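Ribosomal protein L11 methyltransferase (Lactobacillus delbrueckii subsp. bulgaricus ATCC BAA-365, PDB 3GRZ) probably trimethylates lysines of ribosomal protein L11 with S-adenosyl-L-methionine as methyl donor, this chain being the C-terminal, S-adenosyl-L-methionine-binding part. Local coordinates at residues 166-169 with 170-174; 139-142 with 143-147; 6-9 with 10-14; 131-135 with 136-140; 101-105 with 106-110. One frame throughout, in Å; residues are numbered along the deposited sequence.

In the fold
From the N terminus, contact 3 comes first and closes the tight hairpin of strands 6-9 and 12-16, in a small three-stranded sheet beside the main one. Contact 5 ends helix 93-105 and turns the chain toward edge strand 112-115. Contact 4 then leads from strand 126-132, central in the seven-stranded sheet, into helix 135-145, and contact 2 continues on that helix, sharing Leu139 and Asp140 with it. Contact 1 lies on helix 165-174, whose Ile168 and Ala171 pack on Leu139. All are local and follow one another along the chain; none crosses another. Contacts 1 and 5 lie farthest apart, their centres about 36 Å from each other.

Contact 1. Residues 166-169 with 170-174; sequences PKIE and QALAE
Ile168 and Leu172 sit one turn apart on helix 165-174 of the methyltransferase's Rossmann-like fold, and four i to i+4 backbone bonds run through this part of the helix. Gln170 N donates to Pro166 O, Ala171 N to Lys167 O, Leu172 N to Ile168 O and Ala173 N to Glu169 O, so each of these carbonyls has a backbone donor. The Leu172 N to Ile168 O bond, 2.9 Å, runs nearly along the C=O axis, whereas Ala171 N is tilted from the plane of the Lys167 carbonyl. On the buried side, Ile168 and Leu172 lie side by side and point the same way, CG2 of Ile168 being 3.8 Å from CD1 of Leu172. Leu191 of strand 188-195 touches both, while Ala135 and Leu139 of helix 135-145 pack on Ile168. On the exposed side two polar chains meet. There Gln170 has CG anti to its backbone N (chi1 -160°) and an extended chain, which carries its amide to the carboxylate one turn on. Gln170 NE2 donates to Glu174 OE2 at 2.8 Å with an N-H...O angle of 161°, meeting the oxygen on its syn side, 28° out of the carboxylate plane.

Contact 2. Residues 139-142 with 143-147; sequences LDLI and PQLDS
The C-terminal turns of helix 135-145 form this contact, where Pro143 interrupts the regular bonding and leaves a kink. Proline has no N-H to give Leu139 O, and its ring carbon CD takes the donor's place, 3.3 Å from Leu139 O. The bonds that follow have shortened to i to i+3. Gln144 N reaches Leu141 O at 2.9 Å, and Leu145 N reaches Ile142 O at 3.1 Å; both donors stand well above the carbonyl planes, 48° and 55° out of them. Two waters serve the disturbed turn. One donates to Asp140 O at 2.5 Å and is weakly held by Gln144 NE2. The other donates to Ile142 O and accepts from Asp146 N at 2.8 Å, linking two backbone groups that no longer meet directly. Gln144 OE1 has its own partner, the backbone N of Leu119. On the sheet side, a chi1 of -179° sets Leu141 CG opposite the backbone nitrogen, and its branch crosses that of Leu145 at about a right angle, with Leu141 CG 4.1 Å from Leu145 CD2. Both leucines rest on Phe157 of strand 153-161, and Ile142 packs on Ala171 and Leu172 of helix 165-174. Buried Leu141, Ile142 and Leu145 against exposed Asp140 and Pro143 mark an amphipathic helix covering a Rossmann-like sheet, the waters belonging to its proline kink near the C-terminal end.

Contact 3. Residues 6-9 with 10-14; sequences INLS and RHLAI
Ile6 and Ile14 pair tightly across the open end of the hairpin of strands 6-9 and 12-16. Two bonds join them: Ile6 N to Ile14 O at 2.8 Å, in the carbonyl plane and almost straight (177°), and Ile14 N to Ile6 O. Beside them, CD1 of Leu8 lies 3.7 Å from CD2 of Leu12, the two chains side by side, and equally close to CD1 of Ile14, which crosses it at a slant. Met51 of helix 44-57 touches both leucines, and Leu8 also packs on Thr47, a predicted S-adenosyl-L-methionine-binding residue. Nearer the turn, Leu8 N and Ser9 N both donate to Leu12 O, a classic beta bulge; only the return bond, Leu12 N to Ser9 O, is weak at 3.4 Å. Ser9 OG, set between the backbone N and carbonyl carbon (chi1 72°), receives His11 N at 3.2 Å. The turn meets the second subunit: Arg10 NE bonds to Leu81 O there, His11 ND1 to Glu55 OE2, and His11 stacks on its counterpart. Within the chain, Arg10 NH2 makes a salt bridge with Asp27. Apolar chains thus fasten the hairpin to helix 44-57 of its own chain, while its polar turn bonds to the second subunit.

Contact 4. Residues 131-135 with 136-140; sequences ANILA and EILLD
From Ala131 to Leu134 the backbone is extended, and it enters helix 135-145 with Leu134 at the N-cap position, its carbonyl O accepting from Leu138 N at 3.0 Å in the carbonyl plane and, weakly, from Ile137 N. The next bond, Leu139 N to Ala135 O, continues the helix. Ile133 reaches forward onto this first turn. A chi1 of 54° turns its CG1 toward the helix, to 3.5 Å from CD2 of Leu138; the two side chains meet at a slant. Farther out, Ile133 CD1 is 3.9 Å from CG2 of Ile137, the branches crossing at about a right angle. The same leucine methyl also touches the strand, with Leu138 CD2 3.9 Å from Ala131 CB. This is the strand-to-helix junction after the fourth parallel strand of the Rossmann-like methyltransferase sheet, and it holds Asn132, predicted to bind S-adenosyl-L-methionine, whose ND2 bonds to Thr46 OG1. Phe157 and Ile160 of strand 153-161 pack on Leu138 too. On the exposed side, Glu136 CG is flanked by both its backbone N and carbonyl carbon, and a bend at the second torsion (chi2 -92°) completes the fold-back that places OE2 3.4 Å from CB of Leu134.

Contact 5. Residues 101-105 with 106-110; sequences ENAAL and NGIYD
With CG anti to its carbonyl carbon (chi1 -67°), Asn106 turns its amide back along helix 93-105, where ND2 donates to Asn102 O at 2.9 Å from above the carbonyl plane. OD1 of the same amide accepts from Arg32 N in strand 29-33, so both ends of the group are held. Beyond it, Gly107 takes a positive phi of 74° and reverses the chain. Two bonds follow: Ile108 N to Ala103 O at 3.0 Å and Gly107 N to Ala104 O at 2.9 Å. Ala103 O also accepts from Asn106 N, which approaches from the opposite face of the carbonyl plane to Ile108 N. The returning chain brings Ile108 CB to 4.1 Å from Ala103 CB, while Ile76 and His79 of helix 73-80 pack on Ile108. Farther out, Tyr109 CE1 lies 3.6 Å from CB of Ala104, which meets the ring obliquely. The paired bonds and glycine at C-prime define a Schellman motif, here ending the helix before strand 112-115.

Contact 1. Residues 166-169 with 170-174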
loop_
_atom_site.group_PDB
_atom_site.type_symbol
_atom_site.label_atom_id
_atom_site.label_comp_id
_atom_site.label_asym_id
_atom_site.label_seq_id
_atom_site.Cartn_x
_atom_site.Cartn_y
_atom_site.Cartn_z
ATOM N N PRO B 166 0.527 -21.991 2.603
ATOM C CA PRO B 166 1.634 -22.972 2.611
ATOM C C PRO B 166 2.003 -23.576 1.243
ATOM O O PRO B 166 3.190 -23.610 0.907
ATOM C CB PRO B 166 1.123 -24.059 3.565
ATOM C CG PRO B 166 0.280 -23.312 4.536
ATOM C CD PRO B 166 -0.434 -22.272 3.695
ATOM N N LYS B 167 0.997 -24.005 0.472
ATOM C CA LYS B 167 1.216 -24.566 -0.866
ATOM C C LYS B 167 1.828 -23.542 -1.818
ATOM O O LYS B 167 2.722 -23.880 -2.595
ATOM C CB LYS B 167 -0.088 -25.124 -1.449
ATOM C CG LYS B 167 -0.533 -26.452 -0.837
ATOM C CD LYS B 167 -1.961 -26.800 -1.240
ATOM C CE LYS B 167 -2.011 -27.735 -2.444
ATOM N NZ LYS B 167 -1.841 -29.161 -2.043
ATOM N N ILE B 168 1.344 -22.295 -1.746
ATOM C CA ILE B 168 1.895 -21.180 -2.526
ATOM C C ILE B 168 3.353 -20.886 -2.108
ATOM O O ILE B 168 4.251 -20.796 -2.955
ATOM C CB ILE B 168 1.013 -19.892 -2.405
ATOM C CG1 ILE B 168 -0.427 -20.149 -2.904
ATOM C CG2 ILE B 168 1.666 -18.718 -3.139
ATOM C CD1 ILE B 168 -0.559 -20.360 -4.388
ATOM N N GLU B 169 3.579 -20.765 -0.800
ATOM C CA GLU B 169 4.924 -20.523 -0.265
ATOM C C GLU B 169 5.942 -21.594 -0.665
ATOM O O GLU B 169 7.076 -21.275 -0.996
ATOM C CB GLU B 169 4.883 -20.388 1.258
ATOM C CG GLU B 169 4.314 -19.062 1.749
ATOM C CD GLU B 169 4.304 -18.921 3.269
ATOM O OE1 GLU B 169 4.227 -19.945 3.981
ATOM O OE2 GLU B 169 4.354 -17.771 3.750
ATOM N N GLN B 170 5.520 -22.855 -0.652
ATOM C CA GLN B 170 6.388 -23.981 -0.994
ATOM C C GLN B 170 6.734 -23.965 -2.480
ATOM O O GLN B 170 7.903 -24.082 -2.840
ATOM C CB GLN B 170 5.722 -25.299 -0.599
ATOM C CG GLN B 170 6.670 -26.477 -0.446
ATOM C CD GLN B 170 5.933 -27.811 -0.401
ATOM O OE1 GLN B 170 4.978 -27.988 0.363
ATOM N NE2 GLN B 170 6.372 -28.756 -1.228
ATOM N N ALA B 171 5.721 -23.774 -3.327
ATOM C CA ALA B 171 5.918 -23.640 -4.782
ATOM C C ALA B 171 6.794 -22.453 -5.198
ATOM O O ALA B 171 7.585 -22.575 -6.135
ATOM C CB ALA B 171 4.590 -23.598 -5.495
ATOM N N LEU B 172 6.667 -21.322 -4.497
ATOM C CA LEU B 172 7.544 -20.167 -4.732
ATOM C C LEU B 172 9.011 -20.491 -4.385
ATOM O O LEU B 172 9.918 -20.208 -5.170
ATOM C CB LEU B 172 7.044 -18.932 -3.959
ATOM C CG LEU B 172 5.788 -18.221 -4.497
ATOM C CD1 LEU B 172 5.183 -17.275 -3.447
ATOM C CD2 LEU B 172 6.068 -17.478 -5.800
ATOM N N ALA B 173 9.221 -21.090 -3.213
ATOM C CA ALA B 173 10.557 -21.506 -2.750
ATOM C C ALA B 173 11.213 -22.466 -3.740
ATOM O O ALA B 173 12.367 -22.270 -4.131
ATOM C CB ALA B 173 10.465 -22.147 -1.360
ATOM N N GLU B 174 10.443 -23.469 -4.168
ATOM C CA GLU B 174 10.872 -24.473 -5.147
ATOM C C GLU B 174 11.264 -23.876 -6.485
ATOM O O GLU B 174 12.101 -24.441 -7.190
ATOM C CB GLU B 174 9.771 -25.512 -5.371
ATOM C CG GLU B 174 9.665 -26.553 -4.262
ATOM C CD GLU B 174 8.335 -27.295 -4.251
ATOM O OE1 GLU B 174 7.520 -27.091 -5.179
ATOM O OE2 GLU B 174 8.107 -28.085 -3.302
#

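Contact 2. Residues 139-142 with 143-147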
loop_
_atom_site.group_PDB
_atom_site.type_symbol
_atom_site.label_atom_id
_atom_site.label_comp_id
_atom_site.label_asym_id
_atom_site.label_seq_id
_atom_site.Cartn_x
_atom_site.Cartn_y
_atom_site.Cartn_z
ATOM N N LEU B 139 -0.743 -21.737 -8.666
ATOM C CA LEU B 139 0.180 -22.881 -8.651
ATOM C C LEU B 139 0.622 -23.300 -10.058
ATOM O O LEU B 139 1.773 -23.693 -10.247
ATOM C CB LEU B 139 -0.409 -24.076 -7.877
ATOM C CG LEU B 139 -0.578 -23.905 -6.356
ATOM C CD1 LEU B 139 -1.394 -25.031 -5.745
ATOM C CD2 LEU B 139 0.766 -23.775 -5.634
ATOM N N ASP B 140 -0.277 -23.187 -11.037
ATOM C CA ASP B 140 0.079 -23.413 -12.447
ATOM C C ASP B 140 0.874 -22.249 -13.051
ATOM O O ASP B 140 1.692 -22.451 -13.957
ATOM C CB ASP B 140 -1.169 -23.696 -13.288
ATOM C CG ASP B 140 -1.861 -24.996 -12.896
ATOM O OD1 ASP B 140 -1.178 -25.911 -12.389
ATOM O OD2 ASP B 140 -3.092 -25.100 -13.099
ATOM N N LEU B 141 0.638 -21.035 -12.547
ATOM C CA LEU B 141 1.359 -19.850 -13.021
ATOM C C LEU B 141 2.802 -19.818 -12.527
ATOM O O LEU B 141 3.698 -19.378 -13.254
ATOM C CB LEU B 141 0.641 -18.550 -12.601
ATOM C CG LEU B 141 1.275 -17.224 -13.043
ATOM C CD1 LEU B 141 1.369 -17.096 -14.587
ATOM C CD2 LEU B 141 0.516 -16.047 -12.450
ATOM N N ILE B 142 3.021 -20.264 -11.290
ATOM C CA ILE B 142 4.349 -20.167 -10.668
ATOM C C ILE B 142 5.514 -20.665 -11.575
ATOM O O ILE B 142 6.443 -19.888 -11.826
ATOM C CB ILE B 142 4.372 -20.721 -9.199
ATOM C CG1 ILE B 142 3.645 -19.748 -8.248
ATOM C CG2 ILE B 142 5.805 -20.931 -8.723
ATOM C CD1 ILE B 142 3.180 -20.355 -6.925
ATOM N N PRO B 143 5.439 -21.909 -12.130
ATOM C CA PRO B 143 6.558 -22.372 -12.985
ATOM C C PRO B 143 6.735 -21.639 -14.321
ATOM O O PRO B 143 7.750 -21.847 -14.998
ATOM C CB PRO B 143 6.222 -23.849 -13.254
ATOM C CG PRO B 143 5.165 -24.214 -12.286
ATOM C CD PRO B 143 4.402 -22.953 -12.029
ATOM N N GLN B 144 5.768 -20.793 -14.687
ATOM C CA GLN B 144 5.849 -19.994 -15.913
ATOM C C GLN B 144 6.494 -18.629 -15.693
ATOM O O GLN B 144 6.850 -17.965 -16.663
ATOM C CB GLN B 144 4.464 -19.785 -16.543
ATOM C CG GLN B 144 3.658 -21.051 -16.766
ATOM C CD GLN B 144 2.476 -20.850 -17.714
ATOM O OE1 GLN B 144 2.227 -19.748 -18.198
ATOM N NE2 GLN B 144 1.749 -21.927 -17.985
ATOM N N LEU B 145 6.638 -18.219 -14.429
ATOM C CA LEU B 145 7.083 -16.857 -14.085
ATOM C C LEU B 145 8.501 -16.546 -14.540
ATOM O O LEU B 145 8.731 -15.511 -15.159
ATOM C CB LEU B 145 6.971 -16.594 -12.581
ATOM C CG LEU B 145 5.587 -16.491 -11.927
ATOM C CD1 LEU B 145 5.750 -16.429 -10.419
ATOM C CD2 LEU B 145 4.812 -15.266 -12.456
ATOM N N ASP B 146 9.432 -17.451 -14.232
ATOM C CA ASP B 146 10.858 -17.277 -14.559
ATOM C C ASP B 146 11.153 -16.865 -16.004
ATOM O O ASP B 146 11.854 -15.870 -16.244
ATOM C CB ASP B 146 11.642 -18.551 -14.216
ATOM C CG ASP B 146 13.101 -18.460 -14.621
ATOM O OD1 ASP B 146 13.814 -17.583 -14.088
ATOM O OD2 ASP B 146 13.527 -19.267 -15.476
ATOM N N SER B 147 10.610 -17.616 -16.961
ATOM C CA SER B 147 10.832 -17.338 -18.394
ATOM C C SER B 147 10.125 -16.080 -18.940
ATOM O O SER B 147 10.372 -15.679 -20.079
ATOM C CB SER B 147 10.450 -18.555 -19.243
ATOM O OG SER B 147 9.088 -18.915 -19.042
HETATM O O HOH W 1 2.007 -24.417 -15.547
HETATM O O HOH W 2 8.985 -19.681 -12.590
#

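Contact 3. Residues 6-9 with 10-14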
loop_
_atom_site.group_PDB
_atom_site.type_symbol
_atom_site.label_atom_id
_atom_site.label_comp_id
_atom_site.label_asym_id
_atom_site.label_seq_id
_atom_site.Cartn_x
_atom_site.Cartn_y
_atom_site.Cartn_z
ATOM N N ILE B 6 -15.925 2.884 -4.504
ATOM C CA ILE B 6 -15.071 1.987 -3.740
ATOM C C ILE B 6 -13.729 2.693 -3.606
ATOM O O ILE B 6 -12.950 2.738 -4.556
ATOM C CB ILE B 6 -14.892 0.608 -4.448
ATOM C CG1 ILE B 6 -16.241 -0.010 -4.845
ATOM C CG2 ILE B 6 -14.058 -0.360 -3.591
ATOM C CD1 ILE B 6 -17.204 -0.275 -3.697
ATOM N N ASN B 7 -13.480 3.290 -2.443
ATOM C CA ASN B 7 -12.166 3.872 -2.153
ATOM C C ASN B 7 -11.133 2.771 -1.899
ATOM O O ASN B 7 -11.301 1.964 -0.992
ATOM C CB ASN B 7 -12.244 4.795 -0.941
ATOM C CG ASN B 7 -12.856 6.126 -1.266
ATOM O OD1 ASN B 7 -12.424 6.819 -2.192
ATOM N ND2 ASN B 7 -13.857 6.511 -0.497
ATOM N N LEU B 8 -10.087 2.722 -2.712
ATOM C CA LEU B 8 -9.041 1.721 -2.513
ATOM C C LEU B 8 -7.875 2.303 -1.717
ATOM O O LEU B 8 -7.383 1.682 -0.774
ATOM C CB LEU B 8 -8.551 1.164 -3.853
ATOM C CG LEU B 8 -9.491 0.217 -4.608
ATOM C CD1 LEU B 8 -8.857 -0.174 -5.913
ATOM C CD2 LEU B 8 -9.830 -1.021 -3.801
ATOM N N SER B 9 -7.455 3.503 -2.107
ATOM C CA SER B 9 -6.343 4.199 -1.473
ATOM C C SER B 9 -6.489 5.699 -1.671
ATOM O O SER B 9 -7.472 6.160 -2.262
ATOM C CB SER B 9 -5.010 3.704 -2.050
ATOM O OG SER B 9 -4.792 4.165 -3.371
ATOM N N ARG B 10 -5.501 6.443 -1.178
ATOM C CA ARG B 10 -5.343 7.865 -1.432
ATOM C C ARG B 10 -5.345 8.214 -2.929
ATOM O O ARG B 10 -5.816 9.288 -3.332
ATOM C CB ARG B 10 -4.041 8.351 -0.756
ATOM C CG ARG B 10 -3.529 9.749 -1.144
ATOM C CD ARG B 10 -4.497 10.859 -0.764
ATOM N NE ARG B 10 -4.075 12.201 -1.180
ATOM C CZ ARG B 10 -4.153 12.674 -2.425
ATOM N NH1 ARG B 10 -4.643 11.929 -3.411
ATOM N NH2 ARG B 10 -3.744 13.906 -2.688
ATOM N N HIS B 11 -4.819 7.311 -3.745
ATOM C CA HIS B 11 -4.650 7.609 -5.156
ATOM C C HIS B 11 -5.538 6.792 -6.091
ATOM O O HIS B 11 -5.413 6.919 -7.300
ATOM C CB HIS B 11 -3.178 7.464 -5.545
ATOM C CG HIS B 11 -2.287 8.470 -4.889
ATOM N ND1 HIS B 11 -1.465 8.154 -3.829
ATOM C CD2 HIS B 11 -2.107 9.792 -5.127
ATOM C CE1 HIS B 11 -0.804 9.235 -3.452
ATOM N NE2 HIS B 11 -1.176 10.241 -4.223
ATOM N N LEU B 12 -6.427 5.964 -5.541
ATOM C CA LEU B 12 -7.317 5.160 -6.370
ATOM C C LEU B 12 -8.699 4.936 -5.764
ATOM O O LEU B 12 -8.819 4.471 -4.627
ATOM C CB LEU B 12 -6.693 3.800 -6.636
ATOM C CG LEU B 12 -6.633 3.429 -8.105
ATOM C CD1 LEU B 12 -5.198 3.627 -8.616
ATOM C CD2 LEU B 12 -7.097 1.997 -8.261
ATOM N N ALA B 13 -9.732 5.263 -6.542
ATOM C CA ALA B 13 -11.094 4.873 -6.237
ATOM C C ALA B 13 -11.749 4.235 -7.468
ATOM O O ALA B 13 -11.369 4.512 -8.619
ATOM C CB ALA B 13 -11.919 6.085 -5.713
ATOM N N ILE B 14 -12.698 3.342 -7.227
ATOM C CA ILE B 14 -13.426 2.696 -8.313
ATOM C C ILE B 14 -14.864 3.183 -8.261
ATOM O O ILE B 14 -15.467 3.260 -7.190
ATOM C CB ILE B 14 -13.407 1.154 -8.222
ATOM C CG1 ILE B 14 -11.983 0.610 -8.195
ATOM C CG2 ILE B 14 -14.172 0.520 -9.390
ATOM C CD1 ILE B 14 -11.948 -0.878 -7.871
#

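Contact 4. Residues 131-135 with 136-140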
loop_
_atom_site.group_PDB
_atom_site.type_symbol
_atom_site.label_atom_id
_atom_site.label_comp_id
_atom_site.label_asym_id
_atom_site.label_seq_id
_atom_site.Cartn_x
_atom_site.Cartn_y
_atom_site.Cartn_z
ATOM N N ALA B 131 -1.192 -10.932 -10.778
ATOM C CA ALA B 131 -2.230 -11.959 -10.924
ATOM C C ALA B 131 -3.115 -12.026 -9.691
ATOM O O ALA B 131 -2.656 -12.431 -8.627
ATOM C CB ALA B 131 -1.595 -13.326 -11.196
ATOM N N ASN B 132 -4.370 -11.594 -9.837
ATOM C CA ASN B 132 -5.380 -11.762 -8.804
ATOM C C ASN B 132 -6.301 -12.883 -9.233
ATOM O O ASN B 132 -7.362 -12.657 -9.815
ATOM C CB ASN B 132 -6.173 -10.463 -8.565
ATOM C CG ASN B 132 -7.186 -10.586 -7.440
ATOM O OD1 ASN B 132 -7.167 -11.539 -6.666
ATOM N ND2 ASN B 132 -8.080 -9.623 -7.351
ATOM N N ILE B 133 -5.865 -14.106 -8.963
ATOM C CA ILE B 133 -6.601 -15.297 -9.352
ATOM C C ILE B 133 -6.463 -16.320 -8.217
ATOM O O ILE B 133 -5.600 -16.183 -7.335
ATOM C CB ILE B 133 -6.111 -15.876 -10.726
ATOM C CG1 ILE B 133 -4.606 -16.131 -10.710
ATOM C CG2 ILE B 133 -6.466 -14.936 -11.904
ATOM C CD1 ILE B 133 -3.979 -16.455 -12.083
ATOM N N LEU B 134 -7.320 -17.328 -8.233
ATOM C CA LEU B 134 -7.369 -18.320 -7.165
ATOM C C LEU B 134 -6.105 -19.167 -7.126
ATOM O O LEU B 134 -5.440 -19.348 -8.149
ATOM C CB LEU B 134 -8.631 -19.170 -7.279
ATOM C CG LEU B 134 -9.944 -18.370 -7.258
ATOM C CD1 LEU B 134 -11.125 -19.279 -7.491
ATOM C CD2 LEU B 134 -10.130 -17.546 -5.976
ATOM N N ALA B 135 -5.784 -19.653 -5.929
ATOM C CA ALA B 135 -4.485 -20.237 -5.621
ATOM C C ALA B 135 -4.111 -21.469 -6.440
ATOM O O ALA B 135 -2.944 -21.651 -6.760
ATOM C CB ALA B 135 -4.386 -20.534 -4.140
ATOM N N GLU B 136 -5.086 -22.308 -6.789
ATOM C CA GLU B 136 -4.789 -23.481 -7.630
ATOM C C GLU B 136 -4.345 -23.116 -9.045
ATOM O O GLU B 136 -3.528 -23.820 -9.631
ATOM C CB GLU B 136 -5.915 -24.520 -7.644
ATOM C CG GLU B 136 -7.313 -24.013 -7.929
ATOM C CD GLU B 136 -8.056 -23.654 -6.658
ATOM O OE1 GLU B 136 -8.558 -24.570 -5.947
ATOM O OE2 GLU B 136 -8.113 -22.442 -6.376
ATOM N N ILE B 137 -4.860 -22.003 -9.570
ATOM C CA ILE B 137 -4.420 -21.475 -10.863
ATOM C C ILE B 137 -3.054 -20.799 -10.698
ATOM O O ILE B 137 -2.181 -20.939 -11.561
ATOM C CB ILE B 137 -5.455 -20.489 -11.473
ATOM C CG1 ILE B 137 -6.861 -21.104 -11.440
ATOM C CG2 ILE B 137 -5.078 -20.119 -12.915
ATOM C CD1 ILE B 137 -7.980 -20.089 -11.576
ATOM N N LEU B 138 -2.862 -20.090 -9.580
ATOM C CA LEU B 138 -1.542 -19.514 -9.253
ATOM C C LEU B 138 -0.431 -20.567 -9.219
ATOM O O LEU B 138 0.674 -20.310 -9.704
ATOM C CB LEU B 138 -1.563 -18.740 -7.936
ATOM C CG LEU B 138 -2.291 -17.401 -7.930
ATOM C CD1 LEU B 138 -2.344 -16.869 -6.501
ATOM C CD2 LEU B 138 -1.624 -16.398 -8.846
ATOM N N LEU B 139 -0.743 -21.737 -8.666
ATOM C CA LEU B 139 0.180 -22.881 -8.651
ATOM C C LEU B 139 0.622 -23.300 -10.058
ATOM O O LEU B 139 1.773 -23.693 -10.247
ATOM C CB LEU B 139 -0.409 -24.076 -7.877
ATOM C CG LEU B 139 -0.578 -23.905 -6.356
ATOM C CD1 LEU B 139 -1.394 -25.031 -5.745
ATOM C CD2 LEU B 139 0.766 -23.775 -5.634
ATOM N N ASP B 140 -0.277 -23.187 -11.037
ATOM C CA ASP B 140 0.079 -23.413 -12.447
ATOM C C ASP B 140 0.874 -22.249 -13.051
ATOM O O ASP B 140 1.692 -22.451 -13.957
ATOM C CB ASP B 140 -1.169 -23.696 -13.288
ATOM C CG ASP B 140 -1.861 -24.996 -12.896
ATOM O OD1 ASP B 140 -1.178 -25.911 -12.389
ATOM O OD2 ASP B 140 -3.092 -25.100 -13.099
#

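Contact 5. Residues 101-105 with 106-110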
loop_
_atom_site.group_PDB
_atom_site.type_symbol
_atom_site.label_atom_id
_atom_site.label_comp_id
_atom_site.label_asym_id
_atom_site.label_seq_id
_atom_site.Cartn_x
_atom_site.Cartn_y
_atom_site.Cartn_z
ATOM N N GLU B 101 -13.512 -2.448 -23.014
ATOM C CA GLU B 101 -14.568 -1.466 -22.788
ATOM C C GLU B 101 -14.346 -0.647 -21.513
ATOM O O GLU B 101 -14.540 0.574 -21.523
ATOM C CB GLU B 101 -15.962 -2.130 -22.808
ATOM C CG GLU B 101 -16.310 -2.751 -24.186
ATOM C CD GLU B 101 -17.809 -3.035 -24.416
ATOM O OE1 GLU B 101 -18.666 -2.590 -23.612
ATOM O OE2 GLU B 101 -18.126 -3.706 -25.429
ATOM N N ASN B 102 -13.936 -1.309 -20.423
ATOM C CA ASN B 102 -13.561 -0.596 -19.193
ATOM C C ASN B 102 -12.349 0.314 -19.414
ATOM O O ASN B 102 -12.348 1.453 -18.937
ATOM C CB ASN B 102 -13.338 -1.544 -18.009
ATOM C CG ASN B 102 -14.639 -2.143 -17.461
ATOM O OD1 ASN B 102 -15.689 -1.504 -17.472
ATOM N ND2 ASN B 102 -14.560 -3.373 -16.964
ATOM N N ALA B 103 -11.344 -0.147 -20.171
ATOM C CA ALA B 103 -10.197 0.745 -20.509
ATOM C C ALA B 103 -10.674 2.018 -21.212
ATOM O O ALA B 103 -10.303 3.139 -20.823
ATOM C CB ALA B 103 -9.157 0.027 -21.356
ATOM N N ALA B 104 -11.525 1.825 -22.226
ATOM C CA ALA B 104 -12.087 2.901 -23.041
ATOM C C ALA B 104 -12.897 3.892 -22.209
ATOM O O ALA B 104 -12.817 5.098 -22.444
ATOM C CB ALA B 104 -12.944 2.318 -24.166
ATOM N N LEU B 105 -13.661 3.391 -21.233
ATOM C CA LEU B 105 -14.381 4.271 -20.284
ATOM C C LEU B 105 -13.440 5.182 -19.519
ATOM O O LEU B 105 -13.843 6.242 -19.021
ATOM C CB LEU B 105 -15.204 3.465 -19.270
ATOM C CG LEU B 105 -16.490 2.775 -19.731
ATOM C CD1 LEU B 105 -16.957 1.828 -18.631
ATOM C CD2 LEU B 105 -17.597 3.792 -20.143
ATOM N N ASN B 106 -12.180 4.765 -19.407
ATOM C CA ASN B 106 -11.197 5.574 -18.710
ATOM C C ASN B 106 -10.248 6.293 -19.662
ATOM O O ASN B 106 -9.231 6.828 -19.236
ATOM C CB ASN B 106 -10.461 4.711 -17.680
ATOM C CG ASN B 106 -11.379 4.268 -16.554
ATOM O OD1 ASN B 106 -11.757 5.067 -15.701
ATOM N ND2 ASN B 106 -11.775 3.001 -16.572
ATOM N N GLY B 107 -10.598 6.287 -20.950
ATOM C CA GLY B 107 -9.850 6.992 -21.989
ATOM C C GLY B 107 -8.539 6.326 -22.359
ATOM O O GLY B 107 -7.611 6.997 -22.800
ATOM N N ILE B 108 -8.472 5.008 -22.187
ATOM C CA ILE B 108 -7.259 4.234 -22.444
ATOM C C ILE B 108 -7.527 3.286 -23.592
ATOM O O ILE B 108 -8.454 2.477 -23.514
ATOM C CB ILE B 108 -6.808 3.410 -21.186
ATOM C CG1 ILE B 108 -6.445 4.336 -20.017
ATOM C CG2 ILE B 108 -5.613 2.501 -21.510
ATOM C CD1 ILE B 108 -6.385 3.608 -18.648
ATOM N N TYR B 109 -6.702 3.376 -24.638
ATOM C CA TYR B 109 -6.918 2.620 -25.881
ATOM C C TYR B 109 -5.714 1.765 -26.260
ATOM O O TYR B 109 -5.785 0.978 -27.204
ATOM C CB TYR B 109 -7.350 3.560 -27.024
ATOM C CG TYR B 109 -8.638 4.287 -26.689
ATOM C CD1 TYR B 109 -9.880 3.666 -26.883
ATOM C CD2 TYR B 109 -8.622 5.562 -26.124
ATOM C CE1 TYR B 109 -11.059 4.304 -26.548
ATOM C CE2 TYR B 109 -9.815 6.214 -25.785
ATOM C CZ TYR B 109 -11.022 5.571 -25.997
ATOM O OH TYR B 109 -12.207 6.190 -25.664
ATOM N N ASP B 110 -4.632 1.887 -25.484
ATOM C CA ASP B 110 -3.368 1.201 -25.775
ATOM C C ASP B 110 -2.965 0.074 -24.824
ATOM O O ASP B 110 -1.797 -0.299 -24.788
ATOM C CB ASP B 110 -2.210 2.211 -25.897
ATOM C CG ASP B 110 -1.937 2.976 -24.605
ATOM O OD1 ASP B 110 -2.688 2.840 -23.620
ATOM O OD2 ASP B 110 -0.964 3.746 -24.586
#